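Local coordinates for putative lipoprotein YcdA (Bacillus subtilis subsp. subtilis str. 168, PDB 4R4G), which is of unknown function but is probably a membrane-attached lipoprotein, with an Ig-like N-terminal domain joined by a kinked helix to an alpha/beta C-terminal domain, at residues Leu143-Ala147 and Ala224-Ile229; Ala149-Tyr153 and Phe166-Ala172; Val154-Phe159 and Leu319-Phe323; Leu195-Tyr199 and Val272-Leu276; Gly211-Leu216 and Tyr279-Lys284. All coordinates share one frame; numbering follows the deposited sequence.

Contact 1: residues Leu143-Ala147 and Ala224-Ile229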
# COMPACT_ATOMS: atom_id res chain seq x y z
N LEU A 143 -8.93 0.99 1.06
CA LEU A 143 -7.67 1.14 1.78
C LEU A 143 -6.53 0.41 1.09
O LEU A 143 -5.41 0.93 1.05
CB LEU A 143 -7.79 0.70 3.27
CG LEU A 143 -8.71 1.58 4.17
CD1 LEU A 143 -8.81 1.01 5.58
CD2 LEU A 143 -8.22 3.03 4.24
N GLN A 144 -6.82 -0.75 0.50
CA GLN A 144 -5.79 -1.53 -0.19
C GLN A 144 -5.72 -1.23 -1.71
O GLN A 144 -4.96 -1.89 -2.42
CB GLN A 144 -5.99 -3.01 0.10
CG GLN A 144 -5.86 -3.33 1.58
CD GLN A 144 -4.46 -3.17 2.09
OE1 GLN A 144 -3.49 -3.48 1.39
NE2 GLN A 144 -4.33 -2.69 3.32
N ASP A 145 -6.41 -0.17 -2.20
CA ASP A 145 -6.36 0.27 -3.60
C ASP A 145 -4.93 0.46 -4.12
O ASP A 145 -4.65 0.10 -5.27
CB ASP A 145 -7.15 1.58 -3.80
CG ASP A 145 -8.65 1.42 -4.03
OD1 ASP A 145 -9.18 0.28 -3.83
OD2 ASP A 145 -9.30 2.44 -4.38
N SER A 146 -4.02 1.05 -3.29
CA SER A 146 -2.64 1.30 -3.67
C SER A 146 -1.87 0.01 -3.86
O SER A 146 -1.01 -0.05 -4.75
CB SER A 146 -1.92 2.19 -2.66
OG SER A 146 -2.16 1.80 -1.33
N ALA A 147 -2.18 -1.03 -3.04
CA ALA A 147 -1.53 -2.34 -3.13
C ALA A 147 -2.00 -3.04 -4.40
O ALA A 147 -1.18 -3.65 -5.09
CB ALA A 147 -1.83 -3.18 -1.89
N ALA A 224 1.20 -7.97 -1.49
CA ALA A 224 1.22 -6.51 -1.33
C ALA A 224 0.14 -6.02 -0.37
O ALA A 224 -1.05 -6.31 -0.54
CB ALA A 224 1.06 -5.84 -2.69
N LYS A 225 0.55 -5.26 0.65
CA LYS A 225 -0.39 -4.70 1.62
C LYS A 225 -0.11 -3.24 1.84
O LYS A 225 1.03 -2.90 2.14
CB LYS A 225 -0.31 -5.43 2.97
CG LYS A 225 -1.45 -5.03 3.89
CD LYS A 225 -1.26 -5.35 5.35
CE LYS A 225 -2.36 -4.64 6.11
NZ LYS A 225 -2.44 -5.00 7.55
N THR A 226 -1.13 -2.39 1.71
CA THR A 226 -1.03 -0.97 2.06
C THR A 226 -0.98 -0.89 3.60
O THR A 226 -1.91 -1.39 4.26
CB THR A 226 -2.18 -0.17 1.48
OG1 THR A 226 -2.25 -0.42 0.08
CG2 THR A 226 -2.02 1.31 1.72
N THR A 227 0.10 -0.33 4.15
CA THR A 227 0.28 -0.26 5.59
C THR A 227 -0.10 1.13 6.15
O THR A 227 -0.53 1.22 7.31
CB THR A 227 1.70 -0.69 5.96
OG1 THR A 227 2.67 0.07 5.23
CG2 THR A 227 1.91 -2.17 5.71
N SER A 228 0.01 2.20 5.34
CA SER A 228 -0.36 3.57 5.75
C SER A 228 -0.69 4.44 4.57
O SER A 228 -0.08 4.30 3.52
CB SER A 228 0.76 4.22 6.56
OG SER A 228 2.02 4.11 5.92
N ILE A 229 -1.67 5.32 4.74
CA ILE A 229 -2.09 6.32 3.76
C ILE A 229 -2.00 7.66 4.45
O ILE A 229 -2.43 7.79 5.61
CB ILE A 229 -3.49 6.10 3.13
CG1 ILE A 229 -3.63 4.69 2.54
CG2 ILE A 229 -3.82 7.20 2.08
CD1 ILE A 229 -4.97 4.15 2.63
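The side-chain amide of Gln144 takes both backbone polar groups of Thr226 at once. Thr226 N donates to Gln144 OE1 (2.6 Å, 158° at the hydrogen), arriving tilted from the side-chain carbonyl plane. In return, Gln144 NE2 bonds to Thr226 O at 2.9 Å, in the plane of that carbonyl and on a lone pair. The paired bonds fix the rotation of the amide, much as a neighbouring strand would hold these groups. A bend at chi2 (-69°) brings the amide there, with Gln144 OE1 also 3.6 Å from CG of Lys225.

Thr226 is held at a third polar atom, since its OG1 and Ser146 OG share a hydrogen bond of 2.6 Å in which either hydroxyl could be the donor. Apolar contacts flank this polar centre: Ala147 CB lies 4.0 Å from Ala224 CB, and Leu143 CD2 meets Ile229 CD1 at 3.8 Å, the two side chains crossing at about a right angle.

Farther out, Leu26 packs on Leu143, Thr226 and Ile229, while Ser146 also touches Ala234, Val236 and Trp307. Lys225 and Thr227, on either side of Thr226, bond to strand 233-244, and a classic beta bulge follows where Thr227 and Ser228 lie opposite Ile235. The start of helix 145-157, through its N-cap residue Gln144, thus meets a strand edge in the alpha/beta domain.

Contact 2: residues Ala149-Tyr153 and Phe166-Ala172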
# COMPACT_ATOMS: atom_id res chain seq x y z
N ALA A 149 -2.95 -1.51 -7.16
CA ALA A 149 -2.15 -0.79 -8.15
C ALA A 149 -0.68 -1.27 -8.17
O ALA A 149 -0.18 -1.56 -9.25
CB ALA A 149 -2.22 0.70 -7.90
N LEU A 150 -0.00 -1.42 -7.00
CA LEU A 150 1.39 -1.91 -6.98
C LEU A 150 1.50 -3.31 -7.61
O LEU A 150 2.44 -3.58 -8.37
CB LEU A 150 2.02 -1.91 -5.59
CG LEU A 150 3.43 -2.51 -5.57
CD1 LEU A 150 4.44 -1.62 -6.29
CD2 LEU A 150 3.89 -2.84 -4.19
N SER A 151 0.53 -4.19 -7.31
CA SER A 151 0.48 -5.55 -7.85
C SER A 151 0.30 -5.52 -9.38
O SER A 151 0.92 -6.35 -10.05
CB SER A 151 -0.64 -6.34 -7.18
OG SER A 151 -0.55 -7.73 -7.43
N ALA A 152 -0.50 -4.55 -9.92
CA ALA A 152 -0.72 -4.37 -11.37
C ALA A 152 0.58 -3.98 -12.08
O ALA A 152 0.86 -4.48 -13.17
CB ALA A 152 -1.78 -3.30 -11.62
N TYR A 153 1.40 -3.12 -11.43
CA TYR A 153 2.72 -2.71 -11.91
C TYR A 153 3.62 -3.92 -12.01
O TYR A 153 4.27 -4.09 -13.03
CB TYR A 153 3.34 -1.66 -10.97
CG TYR A 153 3.08 -0.22 -11.36
CD1 TYR A 153 3.92 0.44 -12.25
CD2 TYR A 153 2.01 0.49 -10.81
CE1 TYR A 153 3.70 1.77 -12.58
CE2 TYR A 153 1.79 1.82 -11.15
CZ TYR A 153 2.63 2.46 -12.04
OH TYR A 153 2.40 3.77 -12.38
N PHE A 166 -4.84 -2.27 -15.54
CA PHE A 166 -3.64 -1.43 -15.37
C PHE A 166 -3.87 0.06 -15.65
O PHE A 166 -3.61 0.88 -14.77
CB PHE A 166 -2.45 -1.93 -16.21
CG PHE A 166 -1.18 -1.16 -15.92
CD1 PHE A 166 -0.49 -1.35 -14.73
CD2 PHE A 166 -0.73 -0.18 -16.79
CE1 PHE A 166 0.66 -0.61 -14.44
CE2 PHE A 166 0.41 0.57 -16.49
CZ PHE A 166 1.11 0.32 -15.33
N GLU A 167 -4.31 0.41 -16.85
CA GLU A 167 -4.53 1.81 -17.21
C GLU A 167 -5.57 2.44 -16.26
O GLU A 167 -5.28 3.47 -15.66
CB GLU A 167 -4.94 1.94 -18.67
CG GLU A 167 -4.02 1.17 -19.62
CD GLU A 167 -3.32 1.97 -20.70
OE1 GLU A 167 -3.71 3.13 -20.95
OE2 GLU A 167 -2.39 1.41 -21.32
N LYS A 168 -6.72 1.76 -16.06
CA LYS A 168 -7.82 2.23 -15.19
C LYS A 168 -7.36 2.50 -13.76
O LYS A 168 -7.68 3.54 -13.19
CB LYS A 168 -8.99 1.21 -15.15
CG LYS A 168 -9.57 0.78 -16.51
CD LYS A 168 -10.27 -0.60 -16.45
CE LYS A 168 -10.61 -1.16 -17.82
NZ LYS A 168 -10.99 -2.60 -17.75
N ILE A 169 -6.62 1.55 -13.19
CA ILE A 169 -6.14 1.55 -11.82
C ILE A 169 -4.98 2.55 -11.59
O ILE A 169 -4.98 3.22 -10.57
CB ILE A 169 -5.76 0.07 -11.47
CG1 ILE A 169 -7.00 -0.70 -10.99
CG2 ILE A 169 -4.60 -0.08 -10.49
CD1 ILE A 169 -6.75 -2.25 -10.71
N THR A 170 -4.00 2.63 -12.50
CA THR A 170 -2.79 3.44 -12.31
C THR A 170 -2.76 4.82 -12.99
O THR A 170 -2.11 5.73 -12.48
CB THR A 170 -1.56 2.68 -12.82
OG1 THR A 170 -1.72 2.52 -14.23
CG2 THR A 170 -1.40 1.31 -12.19
N GLY A 171 -3.36 4.94 -14.17
CA GLY A 171 -3.32 6.18 -14.94
C GLY A 171 -2.17 6.24 -15.93
O GLY A 171 -2.18 7.09 -16.82
N ALA A 172 -1.17 5.34 -15.80
CA ALA A 172 0.01 5.23 -16.68
C ALA A 172 -0.35 4.38 -17.89
O ALA A 172 -1.34 3.66 -17.82
CB ALA A 172 1.17 4.58 -15.92
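Tyr153 and Phe166 form a T-shaped pair in the angle between helices 145-157 and 165-170, two elements of the C-terminal alpha/beta domain. Their segments run roughly antiparallel (140° between directions), with axes 9.6 Å apart at closest approach.

The aromatic interaction presents the edge of Phe166 to the face of Tyr153. Phe166 CE1 stands over the centre of the tyrosine ring, and the centroids are 5.1 Å apart. With CG anti to the backbone N (chi1 -173°), the phenylalanine extends across the gap between the helices.

Apolar contacts flank the ring pair. Ala149 CB meets Ile169 CG2 at 3.6 Å, and Ala152 CB lies 3.9 Å from Phe166 CD1, the small alanines allowing these larger groups close to the helix backbone. Thr170 turns its methyl to the tyrosine, with CG2 3.4 Å from Tyr153 CE2. Met299 and Ile177 also pack on Tyr153, so that strand 293-301 and helix 174-192 both contribute to its surroundings.

The hydrogen bonds of Thr170 OG1 lie within 166-172. Thr170 OG1 accepts from Ala172 N at 3.3 Å, an ST turn at the helix end, and bonds to Phe166 O at 2.6 Å. The hydroxyl comes from above that carbonyl's plane, on the face opposite to Thr170 N.

Contact 3: residues Val154-Phe159 and Leu319-Phe323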
# COMPACT_ATOMS: atom_id res chain seq x y z
N VAL A 154 3.62 -4.78 -10.98
CA VAL A 154 4.42 -6.02 -10.93
C VAL A 154 3.97 -6.96 -12.06
O VAL A 154 4.81 -7.48 -12.80
CB VAL A 154 4.36 -6.68 -9.51
CG1 VAL A 154 4.96 -8.08 -9.52
CG2 VAL A 154 5.09 -5.82 -8.50
N ASP A 155 2.65 -7.10 -12.25
CA ASP A 155 2.08 -7.95 -13.29
C ASP A 155 2.59 -7.58 -14.69
O ASP A 155 3.17 -8.43 -15.38
CB ASP A 155 0.54 -7.85 -13.25
CG ASP A 155 -0.16 -8.83 -12.33
OD1 ASP A 155 0.51 -9.44 -11.47
OD2 ASP A 155 -1.39 -8.99 -12.48
N VAL A 156 2.44 -6.29 -15.08
CA VAL A 156 2.83 -5.82 -16.41
C VAL A 156 4.35 -5.73 -16.58
O VAL A 156 4.84 -6.12 -17.64
CB VAL A 156 2.14 -4.50 -16.83
CG1 VAL A 156 0.62 -4.63 -16.76
CG2 VAL A 156 2.61 -3.31 -16.00
N LEU A 157 5.09 -5.21 -15.57
CA LEU A 157 6.53 -5.02 -15.68
C LEU A 157 7.36 -6.23 -15.41
O LEU A 157 8.32 -6.45 -16.13
CB LEU A 157 7.04 -3.95 -14.71
CG LEU A 157 6.56 -2.53 -14.86
CD1 LEU A 157 7.16 -1.70 -13.77
CD2 LEU A 157 6.91 -1.96 -16.21
N LEU A 158 7.10 -6.93 -14.30
CA LEU A 158 7.96 -8.03 -13.89
C LEU A 158 7.49 -9.38 -14.37
O LEU A 158 8.32 -10.22 -14.71
CB LEU A 158 8.10 -8.03 -12.36
CG LEU A 158 8.90 -6.85 -11.81
CD1 LEU A 158 8.54 -6.57 -10.43
CD2 LEU A 158 10.39 -7.08 -11.91
N PHE A 159 6.17 -9.61 -14.40
CA PHE A 159 5.63 -10.90 -14.79
C PHE A 159 5.30 -10.99 -16.26
O PHE A 159 5.03 -12.09 -16.74
CB PHE A 159 4.38 -11.23 -13.95
CG PHE A 159 4.60 -11.41 -12.47
CD1 PHE A 159 5.88 -11.58 -11.95
CD2 PHE A 159 3.53 -11.40 -11.58
CE1 PHE A 159 6.07 -11.75 -10.58
CE2 PHE A 159 3.73 -11.56 -10.22
CZ PHE A 159 5.00 -11.74 -9.72
N LEU A 319 12.45 -2.98 -5.12
CA LEU A 319 11.33 -3.89 -5.29
C LEU A 319 11.66 -4.87 -6.43
O LEU A 319 11.58 -6.09 -6.24
CB LEU A 319 10.05 -3.08 -5.57
CG LEU A 319 8.81 -3.86 -6.06
CD1 LEU A 319 8.23 -4.75 -4.95
CD2 LEU A 319 7.78 -2.90 -6.66
N VAL A 320 12.12 -4.33 -7.58
CA VAL A 320 12.51 -5.11 -8.75
C VAL A 320 13.67 -6.06 -8.38
O VAL A 320 13.57 -7.24 -8.70
CB VAL A 320 12.87 -4.17 -9.93
CG1 VAL A 320 13.34 -4.95 -11.14
CG2 VAL A 320 11.67 -3.30 -10.31
N GLU A 321 14.69 -5.57 -7.65
CA GLU A 321 15.86 -6.37 -7.22
C GLU A 321 15.48 -7.50 -6.28
O GLU A 321 16.21 -8.48 -6.19
CB GLU A 321 16.92 -5.48 -6.53
CG GLU A 321 17.76 -4.63 -7.47
CD GLU A 321 18.61 -3.55 -6.84
OE1 GLU A 321 18.39 -3.21 -5.65
OE2 GLU A 321 19.49 -3.00 -7.55
N ALA A 322 14.37 -7.34 -5.54
CA ALA A 322 13.90 -8.31 -4.54
C ALA A 322 13.33 -9.59 -5.16
O ALA A 322 13.09 -10.55 -4.43
CB ALA A 322 12.83 -7.67 -3.66
N PHE A 323 13.09 -9.61 -6.49
CA PHE A 323 12.47 -10.74 -7.18
C PHE A 323 13.44 -11.85 -7.56
O PHE A 323 12.99 -12.96 -7.85
CB PHE A 323 11.71 -10.25 -8.41
CG PHE A 323 10.33 -9.74 -8.03
CD1 PHE A 323 10.14 -8.42 -7.64
CD2 PHE A 323 9.24 -10.61 -8.01
CE1 PHE A 323 8.88 -7.97 -7.24
CE2 PHE A 323 7.98 -10.15 -7.61
CZ PHE A 323 7.81 -8.83 -7.26
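Val154 begins a buried apolar interface with Phe323, in which the C-terminal part of helix 145-157 faces the end of helix 314-321 within the alpha/beta C-terminal domain. The two gamma methyls of Val154 divide between partners: CG1 lies 3.7 Å from Phe323 CZ, while CG2 makes a looser contact of 4.4 Å with Leu319 CD2.

One turn on, Leu158 splits its branches between Phe323 and Val320. Leu158 CD1 sits over the face of the Phe323 ring in a CH-pi contact, 3.9 Å from the centroid and 29° off the ring normal. The other branch, Leu158 CD2, reaches Val320 CG1 at 3.7 Å. Phe181 of helix 174-192 covers Leu158 and Val320 as well, and Ile222 of strand 221-230 packs against Val154, Leu319 and Phe323, so that helices and sheet close round the same cluster.

Phe159 comes next. With CG anti to the carbonyl carbon (chi1 -65°), its ring folds back over Val154, whose CG1 lies above one face, offset to the rim. The rings of Phe159 and Phe323 are nearly perpendicular, their planes at 83°, yet they meet obliquely. Their nearest atoms are Phe159 CE1 and Phe323 CE2, 3.9 Å apart.

Contact 4: residues Leu195-Tyr199 and Val272-Leu276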
# COMPACT_ATOMS: atom_id res chain seq x y z
N LEU A 195 29.23 -6.83 -21.59
CA LEU A 195 29.05 -7.14 -23.01
C LEU A 195 28.92 -5.86 -23.83
O LEU A 195 28.59 -4.81 -23.27
CB LEU A 195 27.81 -8.01 -23.23
CG LEU A 195 27.90 -9.46 -22.80
CD1 LEU A 195 26.53 -10.07 -22.74
CD2 LEU A 195 28.77 -10.27 -23.75
N SER A 196 29.15 -5.96 -25.16
CA SER A 196 29.03 -4.85 -26.11
C SER A 196 27.60 -4.29 -26.10
O SER A 196 26.65 -5.06 -25.96
CB SER A 196 29.42 -5.29 -27.51
N SER A 197 27.45 -2.94 -26.24
CA SER A 197 26.14 -2.26 -26.28
C SER A 197 25.38 -2.59 -27.59
O SER A 197 24.25 -2.14 -27.79
CB SER A 197 26.32 -0.75 -26.10
N THR A 198 26.03 -3.40 -28.47
CA THR A 198 25.54 -3.91 -29.75
C THR A 198 24.32 -4.83 -29.49
O THR A 198 23.23 -4.56 -30.01
CB THR A 198 26.68 -4.65 -30.51
OG1 THR A 198 27.07 -5.82 -29.79
CG2 THR A 198 27.90 -3.76 -30.76
N TYR A 199 24.51 -5.85 -28.60
CA TYR A 199 23.53 -6.87 -28.16
C TYR A 199 22.21 -6.28 -27.60
O TYR A 199 21.28 -7.05 -27.36
CB TYR A 199 24.15 -7.78 -27.07
CG TYR A 199 25.17 -8.80 -27.51
CD1 TYR A 199 24.78 -9.99 -28.11
CD2 TYR A 199 26.52 -8.63 -27.22
CE1 TYR A 199 25.72 -10.95 -28.50
CE2 TYR A 199 27.47 -9.59 -27.59
CZ TYR A 199 27.06 -10.75 -28.23
OH TYR A 199 27.98 -11.70 -28.60
N VAL A 272 29.64 -17.25 -26.26
CA VAL A 272 28.95 -16.16 -25.57
C VAL A 272 27.50 -16.10 -26.07
O VAL A 272 26.58 -16.09 -25.26
CB VAL A 272 29.68 -14.79 -25.72
CG1 VAL A 272 28.73 -13.60 -25.54
CG2 VAL A 272 30.84 -14.69 -24.74
N LYS A 273 27.32 -16.11 -27.41
CA LYS A 273 26.00 -16.08 -28.04
C LYS A 273 25.15 -17.27 -27.59
O LYS A 273 23.98 -17.06 -27.24
CB LYS A 273 26.13 -16.00 -29.58
CG LYS A 273 26.26 -14.54 -30.04
CD LYS A 273 27.00 -14.34 -31.35
CE LYS A 273 27.12 -12.86 -31.68
NZ LYS A 273 27.51 -12.63 -33.10
N TYR A 274 25.74 -18.47 -27.50
CA TYR A 274 25.04 -19.67 -27.04
C TYR A 274 24.64 -19.53 -25.57
O TYR A 274 23.54 -19.95 -25.20
CB TYR A 274 25.90 -20.92 -27.25
CG TYR A 274 25.28 -22.19 -26.70
CD1 TYR A 274 24.26 -22.84 -27.39
CD2 TYR A 274 25.72 -22.75 -25.51
CE1 TYR A 274 23.67 -24.01 -26.89
CE2 TYR A 274 25.14 -23.92 -25.00
CZ TYR A 274 24.14 -24.56 -25.70
OH TYR A 274 23.57 -25.71 -25.19
N ALA A 275 25.52 -18.94 -24.73
CA ALA A 275 25.23 -18.74 -23.32
C ALA A 275 24.00 -17.84 -23.16
O ALA A 275 23.12 -18.15 -22.37
CB ALA A 275 26.43 -18.14 -22.62
N LEU A 276 23.90 -16.78 -23.98
CA LEU A 276 22.77 -15.84 -23.94
C LEU A 276 21.47 -16.50 -24.43
O LEU A 276 20.37 -16.00 -24.13
CB LEU A 276 23.10 -14.59 -24.80
CG LEU A 276 24.30 -13.73 -24.34
CD1 LEU A 276 24.77 -12.85 -25.44
CD2 LEU A 276 23.98 -12.91 -23.10
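The Tyr199 ring carries Leu276 over one face and Lys273 CG at its edge. This places the loop between helices 174-192 and 203-219 against helix 268-283, in the helical end of the alpha/beta C-terminal domain. Leu276 CD1 makes a CH-pi contact, 4.1 Å from the centroid of the Tyr199 ring and 28° off the normal, and its side chain crosses the tyrosine at about a right angle. In the ring plane, Lys273 CG lies 3.9 Å from Tyr199 CE1, and Ser196 O also lies at the edge. Val272 CG1 approaches the same ring obliquely.

Leu195 completes the loop's side with both its branches. Leu195 CD1 meets Leu276 CD2 at 3.8 Å, the two side chains tip to tip, whereas those of Leu195 and Val272 slide past each other in opposite directions, Leu195 CD2 lying 3.8 Å from Val272 CG1. The CG1 of Val272 is therefore shared between leucine and tyrosine; it stands anti to its own backbone N (chi1 156°), on the side facing the loop.

Leu190 packs on both Leu195 and Tyr199 from helix 174-192. The ammonium of Lys273 is engaged by Glu269 in a salt bridge, while farther back along its extended chain Lys273 CE lies 3.4 Å from Tyr199 OH.

Contact 5: residues Gly211-Leu216 and Tyr279-Lys284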
# COMPACT_ATOMS: atom_id res chain seq x y z
N GLY A 211 12.07 -14.36 -21.03
CA GLY A 211 12.31 -15.57 -20.25
C GLY A 211 12.30 -15.31 -18.76
O GLY A 211 11.62 -16.02 -18.02
N ILE A 212 13.05 -14.27 -18.30
CA ILE A 212 13.09 -13.86 -16.88
C ILE A 212 11.67 -13.57 -16.41
O ILE A 212 11.26 -14.10 -15.38
CB ILE A 212 14.04 -12.64 -16.64
CG1 ILE A 212 15.51 -13.07 -16.70
CG2 ILE A 212 13.75 -11.98 -15.31
CD1 ILE A 212 16.45 -11.93 -16.95
N LYS A 213 10.90 -12.78 -17.17
CA LYS A 213 9.50 -12.45 -16.87
C LYS A 213 8.60 -13.69 -16.79
O LYS A 213 7.75 -13.75 -15.91
CB LYS A 213 8.92 -11.47 -17.89
CG LYS A 213 9.49 -10.06 -17.80
CD LYS A 213 8.64 -9.09 -18.55
CE LYS A 213 9.35 -7.78 -18.69
NZ LYS A 213 8.41 -6.69 -19.04
N GLU A 214 8.80 -14.67 -17.66
CA GLU A 214 7.98 -15.88 -17.62
C GLU A 214 8.30 -16.67 -16.36
O GLU A 214 7.38 -17.16 -15.70
CB GLU A 214 8.12 -16.73 -18.88
CG GLU A 214 6.85 -17.53 -19.16
CD GLU A 214 7.07 -18.96 -19.62
OE1 GLU A 214 7.62 -19.17 -20.73
OE2 GLU A 214 6.66 -19.88 -18.87
N GLY A 215 9.59 -16.71 -16.00
CA GLY A 215 10.08 -17.37 -14.80
C GLY A 215 9.52 -16.74 -13.54
O GLY A 215 8.99 -17.44 -12.68
N LEU A 216 9.59 -15.40 -13.44
CA LEU A 216 9.09 -14.68 -12.28
C LEU A 216 7.59 -14.82 -12.16
O LEU A 216 7.11 -15.00 -11.05
CB LEU A 216 9.49 -13.20 -12.31
CG LEU A 216 11.00 -12.87 -12.32
CD1 LEU A 216 11.22 -11.37 -12.36
CD2 LEU A 216 11.72 -13.42 -11.10
N TYR A 279 20.34 -19.10 -21.34
CA TYR A 279 19.98 -18.28 -20.17
C TYR A 279 18.45 -18.28 -19.93
O TYR A 279 18.05 -18.71 -18.84
CB TYR A 279 20.51 -16.82 -20.30
CG TYR A 279 20.39 -16.01 -19.03
CD1 TYR A 279 19.14 -15.65 -18.52
CD2 TYR A 279 21.52 -15.57 -18.34
CE1 TYR A 279 19.03 -14.92 -17.33
CE2 TYR A 279 21.42 -14.86 -17.15
CZ TYR A 279 20.17 -14.51 -16.66
OH TYR A 279 20.06 -13.79 -15.49
N PRO A 280 17.58 -17.88 -20.91
CA PRO A 280 16.13 -17.92 -20.67
C PRO A 280 15.58 -19.29 -20.26
O PRO A 280 14.77 -19.40 -19.33
CB PRO A 280 15.54 -17.53 -22.03
CG PRO A 280 16.60 -16.78 -22.72
CD PRO A 280 17.89 -17.35 -22.26
N GLU A 281 16.03 -20.34 -20.94
CA GLU A 281 15.53 -21.69 -20.75
C GLU A 281 15.98 -22.26 -19.41
O GLU A 281 15.20 -22.99 -18.78
CB GLU A 281 15.94 -22.58 -21.94
CG GLU A 281 15.53 -22.02 -23.32
CD GLU A 281 14.21 -21.25 -23.48
OE1 GLU A 281 13.14 -21.82 -23.17
OE2 GLU A 281 14.26 -20.08 -23.92
N GLU A 282 17.16 -21.85 -18.93
CA GLU A 282 17.70 -22.28 -17.64
C GLU A 282 17.08 -21.48 -16.49
O GLU A 282 16.81 -22.06 -15.44
CB GLU A 282 19.23 -22.19 -17.61
CG GLU A 282 19.92 -23.26 -18.43
CD GLU A 282 19.55 -24.70 -18.14
OE1 GLU A 282 19.54 -25.12 -16.95
OE2 GLU A 282 19.30 -25.43 -19.13
N PHE A 283 16.84 -20.17 -16.69
CA PHE A 283 16.17 -19.32 -15.68
C PHE A 283 14.76 -19.85 -15.39
O PHE A 283 14.38 -19.96 -14.24
CB PHE A 283 16.10 -17.86 -16.16
CG PHE A 283 15.59 -16.92 -15.09
CD1 PHE A 283 14.22 -16.75 -14.87
CD2 PHE A 283 16.47 -16.23 -14.26
CE1 PHE A 283 13.75 -15.92 -13.86
CE2 PHE A 283 15.99 -15.38 -13.26
CZ PHE A 283 14.64 -15.23 -13.07
N LYS A 284 14.00 -20.18 -16.44
CA LYS A 284 12.65 -20.75 -16.39
C LYS A 284 12.62 -22.07 -15.60
O LYS A 284 11.54 -22.49 -15.19
CB LYS A 284 12.13 -21.00 -17.82
CG LYS A 284 11.53 -19.80 -18.56
CD LYS A 284 11.27 -20.22 -20.03
CE LYS A 284 10.97 -19.08 -20.98
NZ LYS A 284 10.89 -19.56 -22.39
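A knob-into-hole contact joins helices 203-219 and 268-283, with Phe283 set among Gly211, Ile212, Gly215 and Leu216. The segments run almost parallel, 6° between their directions, and their axes approach to 8.5 Å. Two glycines lie at the close approach: Gly211 and Gly215 each turn a bare backbone to the other helix, Gly211 CA lying 4.2 Å from Pro280 CB.

Phe283 reaches into the hole with CG anti to its backbone N (chi1 -173°). Ile212 CG1 lies directly over one face of the Phe283 ring in a CH-pi contact, 4.0 Å from the centroid and 6° off the normal. At the ring edge, Leu216 CD2 comes within 4.0 Å of Phe283 CZ, and Gly215 CA also lies near the plane. Ile212 serves a second ring as well, its CD1 meeting Tyr279 CE1 at 4.0 Å obliquely. Leu248, Val243 and Ile324 pack on Phe283 from elsewhere in the domain.

A charged group borders the apolar centre. Lys284, its chain extended beyond CG, runs alongside Gly211 to put NZ between Glu281 and Glu214. Lys284 NZ forms a salt bridge with Glu281 OE1 at 3.3 Å on the syn side of the carboxylate, and a long one with Glu214 OE1 at 3.7 Å. Lys218 bridges OE2 of Glu214, giving that carboxylate a second cationic partner. The helix carrying Phe283 is kinked at Pro280, whose nitrogen makes no bond to the preceding turn. The centre of the contact remains an aromatic knob in a hole lined partly by glycines, the knobs-into-holes mode of packing between near-parallel helices.

In the fold
Helix 145-157 threads contacts 1, 2 and 3 in succession: it is tied to strand 221-230 at its start, then packs on helix 165-170 and finally on the end of helix 314-321. Centres of contacts 1 and 3 lie about 17 Å apart, and contact 2 is about 13 Å from each. Contacts 2 and 3 touch directly, Leu150 CD1 lying 3.6 Å from Leu319 CD2. Contact 3 also touches contact 5, where Phe159 CE1 is 3.4 Å from Leu216 O. Helix 268-283 then carries the packing from contact 5 to contact 4, their centres about 17 Å apart. Contacts 1 and 4 are about 41 Å apart between centres. Bound tetraethylene glycol, probably from the crystallisation liquor, is found near Lys225, Val320 and Ile212 of contacts 1, 3 and 5.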